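Fructose-like phosphotransferase enzyme IIB component 3 (Escherichia coli K12, PDB 4TN5) probably accepts a phosphoryl group from EIIA on a cysteine and passes it to fructose during uptake through the membrane EIIC component. Local coordinates at residues E52-A57 / E72-C77. Residues are numbered along the deposited sequence; the frame is centred on the assembly and turned at random.
Sequences EDIRRA and ERFEHC
I54, on the short helix of 52-57, faces the turning chain of 72-77, and the two backbones come nearest at I54 and F74, whose CA atoms lie 7.5 Å apart. No hydrogen bond joins the segments; one branched side chain reaches across, a compact example of how a helix and a loop can be mated by van der Waals contact alone. The two arms of I54 divide the work. Its CG2 methyl, placed anti to the backbone N by a chi1 of -59°, sits 3.7 Å from SG of C77 and equally close to the backbone O of R73. The other arm is extended, with chi2 at -179°, and carries CD1 to a second pair of partners: it stands 4.0 Å from CB of R73 and approaches CE1 of F74 obliquely.

The loop side is braced by its own members. The F74 ring has CB of R73 over one face, offset toward the rim, while its CZ lies 3.8 Å above the plane of the R73 guanidinium. That group is further fixed by a hydrogen bond from NE to the carbonyl of G70 and a salt bridge to E38, and L49 touches both I54 and F74. C77 is brought back toward the helix by a type I turn, closed by a hydrogen bond of 3.2 Å from C77 N to F74 O. With an alanine in place of I54, CE1 of F74 and the C77 sulfur would each probably lose the apolar contact I54 gives them across the segments, leaving a gap between helix and loop. Away from the cysteine inferred to carry the phosphoryl group, the arrangement joins the helix before strand 59-64 to the loop leading into strand 79-82, within the alpha/beta fold of a fructose-type IIB domain.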
loop_
_atom_site.group_PDB
_atom_site.type_symbol
_atom_site.label_atom_id
_atom_site.label_comp_id
_atom_site.label_asym_id
_atom_site.label_seq_id
_atom_site.Cartn_x
_atom_site.Cartn_y
_atom_site.Cartn_z
ATOM N N GLU A 52 10.384 9.296 15.718
ATOM C CA GLU A 52 11.413 8.316 16.035
ATOM C C GLU A 52 10.754 6.976 16.352
ATOM O O GLU A 52 11.317 5.923 16.071
ATOM C CB GLU A 52 12.306 8.768 17.202
ATOM C CG GLU A 52 11.591 9.379 18.411
ATOM C CD GLU A 52 11.246 10.849 18.229
ATOM O OE1 GLU A 52 10.767 11.224 17.140
ATOM O OE2 GLU A 52 11.462 11.634 19.177
ATOM N N ASP A 53 9.555 7.027 16.929
ATOM C CA ASP A 53 8.764 5.830 17.193
ATOM C C ASP A 53 8.297 5.216 15.879
ATOM O O ASP A 53 8.332 3.999 15.702
ATOM C CB ASP A 53 7.533 6.179 18.031
ATOM C CG ASP A 53 7.859 6.415 19.488
ATOM O OD1 ASP A 53 8.888 5.894 19.968
ATOM O OD2 ASP A 53 7.086 7.140 20.148
ATOM N N ILE A 54 7.840 6.070 14.968
ATOM C CA ILE A 54 7.300 5.631 13.685
ATOM C C ILE A 54 8.406 5.098 12.775
ATOM O O ILE A 54 8.196 4.161 12.002
ATOM C CB ILE A 54 6.547 6.786 12.978
ATOM C CG1 ILE A 54 5.400 7.287 13.856
ATOM C CG2 ILE A 54 6.017 6.347 11.620
ATOM C CD1 ILE A 54 4.586 8.398 13.227
ATOM N N ARG A 55 9.590 5.690 12.889
ATOM C CA ARG A 55 10.721 5.339 12.034
ATOM C C ARG A 55 11.469 4.091 12.524
ATOM O O ARG A 55 12.233 3.478 11.775
ATOM C CB ARG A 55 11.658 6.550 11.885
ATOM C CG ARG A 55 11.098 7.760 11.144
ATOM C CD ARG A 55 12.147 8.854 11.003
ATOM N NE ARG A 55 11.618 10.029 10.316
ATOM C CZ ARG A 55 11.538 10.149 8.994
ATOM N NH1 ARG A 55 11.960 9.168 8.207
ATOM N NH2 ARG A 55 11.034 11.253 8.460
ATOM N N ARG A 56 11.233 3.698 13.769
ATOM C CA ARG A 56 11.859 2.488 14.295
ATOM C C ARG A 56 10.832 1.386 14.520
ATOM O O ARG A 56 11.173 0.287 14.960
ATOM C CB ARG A 56 12.605 2.781 15.593
ATOM C CG ARG A 56 11.693 2.980 16.778
ATOM C CD ARG A 56 12.472 3.378 18.010
ATOM N NE ARG A 56 11.575 3.677 19.118
ATOM C CZ ARG A 56 11.052 2.756 19.918
ATOM N NH1 ARG A 56 11.339 1.475 19.729
ATOM N NH2 ARG A 56 10.241 3.114 20.903
ATOM N N ALA A 57 9.572 1.688 14.227
ATOM C CA ALA A 57 8.517 0.687 14.296
ATOM C C ALA A 57 8.686 -0.295 13.147
ATOM O O ALA A 57 9.052 0.093 12.038
ATOM C CB ALA A 57 7.152 1.346 14.233
ATOM N N GLU A 72 0.151 11.139 6.202
ATOM C CA GLU A 72 1.454 11.396 5.611
ATOM C C GLU A 72 2.596 10.599 6.256
ATOM O O GLU A 72 3.564 10.255 5.584
ATOM C CB GLU A 72 1.765 12.894 5.773
ATOM C CG GLU A 72 1.869 13.315 7.231
ATOM C CD GLU A 72 2.055 14.796 7.447
ATOM O OE1 GLU A 72 2.445 15.491 6.487
ATOM O OE2 GLU A 72 1.770 15.273 8.566
ATOM N N ARG A 73 2.498 10.332 7.557
ATOM C CA ARG A 73 3.661 9.935 8.343
ATOM C C ARG A 73 4.021 8.479 8.122
ATOM O O ARG A 73 5.106 8.030 8.493
ATOM C CB ARG A 73 3.382 10.179 9.825
ATOM C CG ARG A 73 3.148 11.641 10.178
ATOM C CD ARG A 73 2.516 11.773 11.556
ATOM N NE ARG A 73 1.167 11.212 11.588
ATOM C CZ ARG A 73 0.465 10.999 12.698
ATOM N NH1 ARG A 73 0.987 11.286 13.883
ATOM N NH2 ARG A 73 -0.757 10.488 12.623
ATOM N N PHE A 74 3.102 7.752 7.498
ATOM C CA PHE A 74 3.203 6.307 7.393
ATOM C C PHE A 74 3.457 5.839 5.964
ATOM O O PHE A 74 3.362 4.646 5.679
ATOM C CB PHE A 74 1.918 5.668 7.923
ATOM C CG PHE A 74 1.537 6.126 9.306
ATOM C CD1 PHE A 74 2.120 5.546 10.418
ATOM C CD2 PHE A 74 0.593 7.124 9.493
ATOM C CE1 PHE A 74 1.779 5.955 11.691
ATOM C CE2 PHE A 74 0.246 7.537 10.769
ATOM C CZ PHE A 74 0.841 6.950 11.869
ATOM N N GLU A 75 3.780 6.766 5.067
ATOM C CA GLU A 75 3.970 6.403 3.662
ATOM C C GLU A 75 5.176 5.487 3.442
ATOM O O GLU A 75 5.202 4.707 2.490
ATOM C CB GLU A 75 4.045 7.644 2.762
ATOM C CG GLU A 75 5.368 8.396 2.799
ATOM C CD GLU A 75 5.252 9.801 2.234
ATOM O OE1 GLU A 75 4.648 9.961 1.151
ATOM O OE2 GLU A 75 5.762 10.745 2.872
ATOM N N HIS A 76 6.161 5.570 4.330
ATOM C CA HIS A 76 7.346 4.721 4.230
ATOM C C HIS A 76 7.380 3.632 5.296
ATOM O O HIS A 76 8.451 3.173 5.695
ATOM C CB HIS A 76 8.625 5.557 4.296
ATOM C CG HIS A 76 8.796 6.488 3.138
ATOM N ND1 HIS A 76 8.956 6.041 1.845
ATOM C CD2 HIS A 76 8.841 7.840 3.079
ATOM C CE1 HIS A 76 9.085 7.078 1.037
ATOM N NE2 HIS A 76 9.020 8.181 1.761
ATOM N N CYS A 77 6.204 3.214 5.748
ATOM C CA CYS A 77 6.112 2.159 6.745
ATOM C C CYS A 77 5.397 0.941 6.183
ATOM O O CYS A 77 4.523 1.062 5.325
ATOM C CB CYS A 77 5.359 2.654 7.984
ATOM S SG CYS A 77 5.929 4.238 8.636
#